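Local coordinates for protein bottromycin amidohydrolase (Streptomyces purpureus, PDB 6I5S) that probably hydrolyses a thiazoline-containing intermediate as a zinc-dependent amidohydrolase, the gatekeeper of bottromycin biosynthesis, at residues 92-97 with 226-231; 345-350 with 357-362. One frame throughout, in Å; residues are numbered along the deposited sequence.

Contact 1: residues 92-97 with 226-231. With ZN (zinc ion), chain B.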
ATOM      1  N   ASP A  92      -3.128   0.741   0.714  1.00 22.49           N
ATOM      2  CA  ASP A  92      -1.721   0.620   0.324  1.00 26.94           C
ATOM      3  C   ASP A  92      -1.607  -0.532  -0.677  1.00 28.84           C
ATOM      4  O   ASP A  92      -1.727  -1.711  -0.310  1.00 25.31           O
ATOM      5  CB  ASP A  92      -0.798   0.414   1.521  1.00 26.13           C
ATOM      6  CG  ASP A  92       0.678   0.449   1.127  1.00 30.08           C
ATOM      7  OD1 ASP A  92       1.494   0.754   1.984  1.00 25.17           O
ATOM      8  OD2 ASP A  92       1.026   0.145  -0.054  1.00 26.29           O
ATOM      9  N   ALA A  93      -1.380  -0.186  -1.926  1.00 25.34           N
ATOM     10  CA  ALA A  93      -1.431  -1.177  -3.009  1.00 25.73           C
ATOM     11  C   ALA A  93      -0.189  -2.068  -3.113  1.00 25.14           C
ATOM     12  O   ALA A  93      -0.149  -2.975  -3.972  1.00 25.34           O
ATOM     13  CB  ALA A  93      -1.682  -0.482  -4.321  1.00 28.23           C
ATOM     14  N   HIS A  94       0.799  -1.888  -2.255  1.00 23.40           N
ATOM     15  CA  HIS A  94       1.956  -2.774  -2.266  1.00 26.42           C
ATOM     16  C   HIS A  94       2.582  -2.753  -0.880  1.00 31.65           C
ATOM     17  O   HIS A  94       3.556  -2.038  -0.667  1.00 26.86           O
ATOM     18  CB  HIS A  94       2.973  -2.327  -3.298  1.00 29.07           C
ATOM     19  CG  HIS A  94       4.043  -3.353  -3.618  1.00 27.79           C
ATOM     20  ND1 HIS A  94       4.282  -3.812  -4.898  1.00 34.33           N
ATOM     21  CD2 HIS A  94       4.926  -4.007  -2.820  1.00 39.46           C
ATOM     22  CE1 HIS A  94       5.244  -4.719  -4.863  1.00 28.86           C
ATOM     23  NE2 HIS A  94       5.676  -4.836  -3.625  1.00 34.81           N
ATOM     24  N   ALA A  95       2.057  -3.525   0.067  1.00 28.66           N
ATOM     25  CA  ALA A  95       2.572  -3.534   1.429  1.00 30.67           C
ATOM     26  C   ALA A  95       3.148  -4.912   1.734  1.00 38.67           C
ATOM     27  O   ALA A  95       2.766  -5.910   1.118  1.00 34.30           O
ATOM     28  CB  ALA A  95       1.487  -3.167   2.452  1.00 31.95           C
ATOM     29  N   HIS A  96       4.158  -4.932   2.599  1.00 28.94           N
ATOM     30  CA  HIS A  96       4.753  -6.160   3.114  1.00 30.68           C
ATOM     31  C   HIS A  96       4.536  -6.107   4.628  1.00 27.30           C
ATOM     32  O   HIS A  96       5.421  -5.736   5.392  1.00 31.01           O
ATOM     33  CB  HIS A  96       6.214  -6.287   2.733  1.00 37.31           C
ATOM     34  CG  HIS A  96       6.410  -6.519   1.263  1.00 75.58           C
ATOM     35  ND1 HIS A  96       6.107  -7.718   0.650  1.00 82.99           N
ATOM     36  CD2 HIS A  96       6.818  -5.688   0.277  1.00 86.74           C
ATOM     37  CE1 HIS A  96       6.344  -7.622  -0.645  1.00 80.57           C
ATOM     38  NE2 HIS A  96       6.776  -6.401  -0.895  1.00 74.08           N
ATOM     39  N   VAL A  97       3.332  -6.466   5.037  1.00 29.32           N
ATOM     40  CA  VAL A  97       2.945  -6.509   6.444  1.00 26.60           C
ATOM     41  C   VAL A  97       3.538  -7.767   7.045  1.00 30.61           C
ATOM     42  O   VAL A  97       3.256  -8.878   6.581  1.00 31.02           O
ATOM     43  CB  VAL A  97       1.433  -6.483   6.564  1.00 27.96           C
ATOM     44  CG1 VAL A  97       1.019  -6.832   7.984  1.00 32.08           C
ATOM     45  CG2 VAL A  97       0.954  -5.106   6.123  1.00 27.39           C
ATOM     46  N   SER A 226      -2.191  -6.026 -12.610  1.00 28.13           N
ATOM     47  CA  SER A 226      -1.398  -4.842 -12.349  1.00 26.55           C
ATOM     48  C   SER A 226       0.077  -5.202 -12.518  1.00 27.78           C
ATOM     49  O   SER A 226       0.473  -6.362 -12.407  1.00 27.07           O
ATOM     50  CB  SER A 226      -1.620  -4.264 -10.934  1.00 24.47           C
ATOM     51  OG  SER A 226      -1.025  -5.123  -9.934  1.00 27.39           O
ATOM     52  N   THR A 227       0.883  -4.179 -12.764  1.00 27.76           N
ATOM     53  CA  THR A 227       2.346  -4.294 -12.810  1.00 26.99           C
ATOM     54  C   THR A 227       2.943  -3.283 -11.837  1.00 30.12           C
ATOM     55  O   THR A 227       2.382  -2.188 -11.612  1.00 27.96           O
ATOM     56  CB  THR A 227       2.940  -4.073 -14.201  1.00 27.12           C
ATOM     57  OG1 THR A 227       2.577  -2.781 -14.724  1.00 28.92           O
ATOM     58  CG2 THR A 227       2.402  -5.171 -15.203  1.00 29.03           C
ATOM     59  N   GLU A 228       4.036  -3.707 -11.192  1.00 24.76           N
ATOM     60  CA  GLU A 228       4.608  -2.989 -10.065  1.00 26.07           C
ATOM     61  C   GLU A 228       5.961  -2.367 -10.425  1.00 25.64           C
ATOM     62  O   GLU A 228       6.754  -2.928 -11.196  1.00 28.18           O
ATOM     63  CB  GLU A 228       4.800  -3.915  -8.850  1.00 36.34           C
ATOM     64  CG  GLU A 228       3.581  -4.855  -8.566  1.00 42.79           C
ATOM     65  CD  GLU A 228       2.365  -4.057  -8.239  1.00 37.42           C
ATOM     66  OE1 GLU A 228       2.468  -3.256  -7.282  1.00 37.72           O
ATOM     67  OE2 GLU A 228       1.332  -4.194  -8.928  1.00 34.26           O
ATOM     68  N   HIS A 229       6.226  -1.249  -9.778  1.00 26.34           N
ATOM     69  CA  HIS A 229       7.536  -0.586  -9.725  1.00 26.12           C
ATOM     70  C   HIS A 229       7.954   0.035 -11.045  1.00 25.34           C
ATOM     71  O   HIS A 229       9.106   0.492 -11.156  1.00 25.54           O
ATOM     72  CB  HIS A 229       8.652  -1.556  -9.287  1.00 26.03           C
ATOM     73  CG  HIS A 229       8.331  -2.422  -8.120  1.00 29.87           C
ATOM     74  ND1 HIS A 229       7.984  -1.927  -6.881  1.00 29.92           N
ATOM     75  CD2 HIS A 229       8.358  -3.782  -7.989  1.00 33.29           C
ATOM     76  CE1 HIS A 229       7.774  -2.940  -6.051  1.00 32.28           C
ATOM     77  NE2 HIS A 229       8.006  -4.067  -6.695  1.00 28.21           N
ATOM     78  N   LEU A 230       7.059   0.128 -12.032  1.00 28.45           N
ATOM     79  CA  LEU A 230       7.389   0.522 -13.406  1.00 29.45           C
ATOM     80  C   LEU A 230       8.334  -0.466 -14.098  1.00 29.71           C
ATOM     81  O   LEU A 230       8.821  -0.179 -15.202  1.00 29.77           O
ATOM     82  CB  LEU A 230       7.971   1.962 -13.444  1.00 24.22           C
ATOM     83  CG  LEU A 230       7.041   3.058 -12.922  1.00 26.72           C
ATOM     84  CD1 LEU A 230       7.754   4.415 -12.984  1.00 31.15           C
ATOM     85  CD2 LEU A 230       5.771   3.095 -13.743  1.00 30.06           C
ATOM     86  N   TYR A 231       8.578  -1.660 -13.531  1.00 28.21           N
ATOM     87  CA  TYR A 231       9.432  -2.588 -14.238  1.00 30.55           C
ATOM     88  C   TYR A 231       8.749  -2.951 -15.544  1.00 32.55           C
ATOM     89  O   TYR A 231       7.514  -2.973 -15.633  1.00 32.55           O
ATOM     90  CB  TYR A 231       9.730  -3.828 -13.428  1.00 29.41           C
ATOM     91  CG  TYR A 231      10.515  -3.586 -12.154  1.00 32.92           C
ATOM     92  CD1 TYR A 231      11.295  -2.458 -11.973  1.00 34.36           C
ATOM     93  CD2 TYR A 231      10.455  -4.487 -11.109  1.00 30.91           C
ATOM     94  CE1 TYR A 231      11.978  -2.279 -10.789  1.00 30.74           C
ATOM     95  CE2 TYR A 231      11.138  -4.311  -9.960  1.00 32.54           C
ATOM     96  CZ  TYR A 231      11.914  -3.219  -9.803  1.00 40.99           C
ATOM     97  OH  TYR A 231      12.585  -3.036  -8.595  1.00 40.89           O
TER
HETATM   98 ZN    ZN B 501       8.777  -6.019  -6.080  0.61 35.03          ZN
HETATM   99  O   HOH W   1      10.327  -7.138  -5.113  1.00 60.36           O
HETATM  100  O   HOH W   2       9.045  -5.229  -4.005  1.00 39.82           O

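Contact 2: residues 345-350 with 357-362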
ATOM      1  N   VAL A 345      -1.408   3.642  -5.348  1.00 24.54           N
ATOM      2  CA  VAL A 345      -0.507   4.169  -4.333  1.00 22.95           C
ATOM      3  C   VAL A 345      -0.014   3.002  -3.502  1.00 26.89           C
ATOM      4  O   VAL A 345      -0.762   2.491  -2.650  1.00 27.32           O
ATOM      5  CB  VAL A 345      -1.193   5.209  -3.449  1.00 23.73           C
ATOM      6  CG1 VAL A 345      -0.211   5.750  -2.511  1.00 26.12           C
ATOM      7  CG2 VAL A 345      -1.853   6.302  -4.253  1.00 24.95           C
ATOM      8  N   GLY A 346       1.214   2.550  -3.754  1.00 23.61           N
ATOM      9  CA  GLY A 346       1.796   1.477  -2.980  1.00 24.93           C
ATOM     10  C   GLY A 346       3.191   1.877  -2.546  1.00 25.01           C
ATOM     11  O   GLY A 346       3.815   2.751  -3.147  1.00 25.91           O
ATOM     12  N   THR A 347       3.693   1.205  -1.500  1.00 23.44           N
ATOM     13  CA  THR A 347       4.883   1.690  -0.812  1.00 25.78           C
ATOM     14  C   THR A 347       6.060   0.733  -0.758  1.00 26.13           C
ATOM     15  O   THR A 347       7.190   1.200  -0.556  1.00 24.85           O
ATOM     16  CB  THR A 347       4.552   2.058   0.638  1.00 26.28           C
ATOM     17  OG1 THR A 347       4.112   0.904   1.369  1.00 26.08           O
ATOM     18  CG2 THR A 347       3.496   3.143   0.663  1.00 26.27           C
ATOM     19  N   ASP A 348       5.832  -0.576  -0.870  1.00 25.19           N
ATOM     20  CA  ASP A 348       6.856  -1.562  -0.511  1.00 24.49           C
ATOM     21  C   ASP A 348       7.315  -1.361   0.927  1.00 27.97           C
ATOM     22  O   ASP A 348       8.476  -1.606   1.268  1.00 27.11           O
ATOM     23  CB  ASP A 348       8.044  -1.519  -1.500  1.00 27.31           C
ATOM     24  CG  ASP A 348       8.428  -2.881  -2.057  1.00 33.33           C
ATOM     25  OD1 ASP A 348       7.924  -3.917  -1.629  1.00 34.56           O
ATOM     26  OD2 ASP A 348       9.264  -2.888  -2.969  1.00 34.34           O
ATOM     27  N   CYS A 349       6.387  -0.949   1.799  1.00 27.07           N
ATOM     28  CA  CYS A 349       6.724  -0.743   3.196  1.00 25.15           C
ATOM     29  C   CYS A 349       7.314  -2.010   3.767  1.00 30.26           C
ATOM     30  O   CYS A 349       6.902  -3.139   3.456  1.00 28.12           O
ATOM     31  CB  CYS A 349       5.541  -0.229   4.012  1.00 27.44           C
ATOM     32  SG  CYS A 349       4.052  -1.314   4.054  1.00 30.05           S
ATOM     33  N   GLY A 350       8.260  -1.819   4.666  1.00 26.09           N
ATOM     34  CA  GLY A 350       9.113  -2.891   5.143  1.00 31.00           C
ATOM     35  C   GLY A 350      10.510  -2.838   4.575  1.00 31.98           C
ATOM     36  O   GLY A 350      11.447  -3.273   5.231  1.00 34.10           O
ATOM     37  N   GLY A 357       2.432   3.086   6.940  1.00 27.36           N
ATOM     38  CA  GLY A 357       1.652   4.206   7.409  1.00 24.24           C
ATOM     39  C   GLY A 357       2.133   5.530   6.824  1.00 23.52           C
ATOM     40  O   GLY A 357       1.586   6.045   5.829  1.00 29.69           O
ATOM     41  N   PRO A 358       3.181   6.112   7.405  1.00 25.13           N
ATOM     42  CA  PRO A 358       3.676   7.388   6.838  1.00 25.49           C
ATOM     43  C   PRO A 358       4.129   7.265   5.398  1.00 25.20           C
ATOM     44  O   PRO A 358       3.952   8.210   4.633  1.00 26.06           O
ATOM     45  CB  PRO A 358       4.850   7.759   7.761  1.00 30.81           C
ATOM     46  CG  PRO A 358       4.704   6.902   8.956  1.00 32.61           C
ATOM     47  CD  PRO A 358       3.952   5.692   8.579  1.00 25.63           C
ATOM     48  N   SER A 359       4.685   6.113   5.013  1.00 25.79           N
ATOM     49  CA  SER A 359       5.187   5.926   3.646  1.00 25.15           C
ATOM     50  C   SER A 359       4.061   6.031   2.621  1.00 26.95           C
ATOM     51  O   SER A 359       4.304   6.395   1.448  1.00 28.78           O
ATOM     52  CB  SER A 359       5.894   4.570   3.504  1.00 29.35           C
ATOM     53  OG  SER A 359       5.043   3.467   3.760  1.00 26.94           O
ATOM     54  N   PHE A 360       2.841   5.691   3.027  1.00 24.40           N
ATOM     55  CA  PHE A 360       1.701   5.849   2.126  1.00 25.67           C
ATOM     56  C   PHE A 360       1.566   7.313   1.705  1.00 26.06           C
ATOM     57  O   PHE A 360       1.378   7.633   0.518  1.00 25.26           O
ATOM     58  CB  PHE A 360       0.420   5.359   2.796  1.00 22.25           C
ATOM     59  CG  PHE A 360      -0.765   5.389   1.900  1.00 21.12           C
ATOM     60  CD1 PHE A 360      -0.901   4.408   0.952  1.00 26.45           C
ATOM     61  CD2 PHE A 360      -1.670   6.430   1.924  1.00 25.39           C
ATOM     62  CE1 PHE A 360      -1.974   4.407   0.064  1.00 25.76           C
ATOM     63  CE2 PHE A 360      -2.768   6.428   1.056  1.00 26.75           C
ATOM     64  CZ  PHE A 360      -2.900   5.419   0.112  1.00 26.15           C
ATOM     65  N   HIS A 361       1.623   8.215   2.685  1.00 24.33           N
ATOM     66  CA  HIS A 361       1.553   9.644   2.399  1.00 27.30           C
ATOM     67  C   HIS A 361       2.811  10.149   1.718  1.00 27.14           C
ATOM     68  O   HIS A 361       2.727  11.120   0.965  1.00 25.36           O
ATOM     69  CB  HIS A 361       1.180  10.368   3.709  1.00 27.47           C
ATOM     70  CG  HIS A 361      -0.184   9.965   4.151  1.00 25.73           C
ATOM     71  ND1 HIS A 361      -1.315  10.457   3.530  1.00 29.26           N
ATOM     72  CD2 HIS A 361      -0.594   8.997   4.999  1.00 26.01           C
ATOM     73  CE1 HIS A 361      -2.374   9.841   4.039  1.00 30.02           C
ATOM     74  NE2 HIS A 361      -1.961   8.935   4.911  1.00 29.51           N
ATOM     75  N   LYS A 362       3.962   9.534   1.959  1.00 24.89           N
ATOM     76  CA  LYS A 362       5.139   9.873   1.149  1.00 26.12           C
ATOM     77  C   LYS A 362       4.935   9.531  -0.315  1.00 24.87           C
ATOM     78  O   LYS A 362       5.417  10.265  -1.204  1.00 24.83           O
ATOM     79  CB  LYS A 362       6.381   9.175   1.663  1.00 25.07           C
ATOM     80  CG  LYS A 362       6.887   9.660   3.007  1.00 29.48           C
ATOM     81  CD  LYS A 362       8.313   9.214   3.185  1.00 36.54           C
ATOM     82  CE  LYS A 362       8.853   9.598   4.516  1.00 34.96           C
ATOM     83  NZ  LYS A 362      10.336   9.387   4.597  1.00 36.19           N
TER

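Contact 1: residues 92-97 with 226-231
The imidazole of H94 has its ND1 edge turned to the carboxylate of E228, while the ring of H229 lies oblique to it. H94 CE1 comes within 3.3 Å of H229 CE1, and the two ring planes are inclined at 51° to each other. On one face of the H229 ring sits E228 CB, offset toward the rim. The polar link is a single bond: H94 ND1 donates to E228 OE1 at 3.0 Å and 165°, nearly in the plane of the imidazole, and reaches the oxygen on its anti side. With ND1 engaged as donor, NE2 is left to coordinate a zinc ion. The glutamate gets there by folding at its second torsion (-63°), and E228 OE2 is gripped by S226 OG at 2.7 Å and by a salt bridge to R115, which fixes the turn of the carboxylate. With an alanine here, H94 ND1 would probably be left without its acceptor, R115 without its carboxylate, and the H94 ring without the bond that fixes its rotation about the zinc bond. H229 NE2 binds the second zinc ion at 2.2 Å, its ND1 being bonded to T272. H94 and H96 follow the His-X-His pattern of amidohydrolases, here converging with H229 on a binuclear zinc centre, where E228 acts as a second-shell carboxylate.

Contact 2: residues 345-350 with 357-362
V345 carries CG1 anti to its backbone N (chi1 -177°), and F360 likewise swings its ring away from its own N (chi1 -175°), which brings the methyl over one face of the phenyl. V345 CG1 is 3.4 Å from F360 CE1, with CZ and CD1 each at 3.8 Å from the same methyl; the methyl is therefore seated near the CE1 rim and not above the ring centre. The two side chains run roughly at right angles, and A381 of helix 374-381 packs against both.

T347 meets the first turn of helix 358-369 with its methyl branch. T347 CG2 lies 3.4 Å from the carbonyl O of S359 and 3.5 Å from the backbone N of F360, so the methyl rests against the helix backbone. The hydroxyl is turned to other work: T347 OG1 accepts from the backbone N of C349 at 3.0 Å, closing an ST turn, although the 137° angle at the hydrogen shows this bond to be bent. The same oxygen is also hydrogen-bonded to D92.

S359 OG sits 3.5 Å from T347 CB, and C349 CB approaches that hydroxyl at 3.7 Å. These are packing contacts, because the hydroxyl finds its hydrogen-bond partner in the carbonyl of V355, just ahead of the helix. The side chain of D348 points away from the helix, and its OD1 binds zinc. In this protein the loop carrying that aspartate thus packs, through V345, T347 and C349, on the start of helix 358-369. A metal-binding aspartate in the loop after strand 342-343 is consistent with the amidohydrolase superfamily, where such a ligand follows a strand of the beta/alpha barrel at its C-terminal end.

In the fold
Contacts 1 and 2 lie with their centres about 10 Å apart and join directly through segments 92-97 and 345-350. Two probable hydrogen bonds tie them: D92 OD1 to T347 OG1, and the backbone pair H94 O to D348 N, each 2.7 Å. D92 thus bonds both to T347 and, through OD2, to its own segment, where the backbone N of H94 donates to it in an Asx turn. H94 and H96 of contact 1 and D348 of contact 2 bind the same zinc ion, together with the carboxylated lysine Xaa183. That lysine also reaches the other zinc, held by H210 and H229. Contact 1 accordingly supplies histidines to both metals, and contact 2 the aspartate ligand.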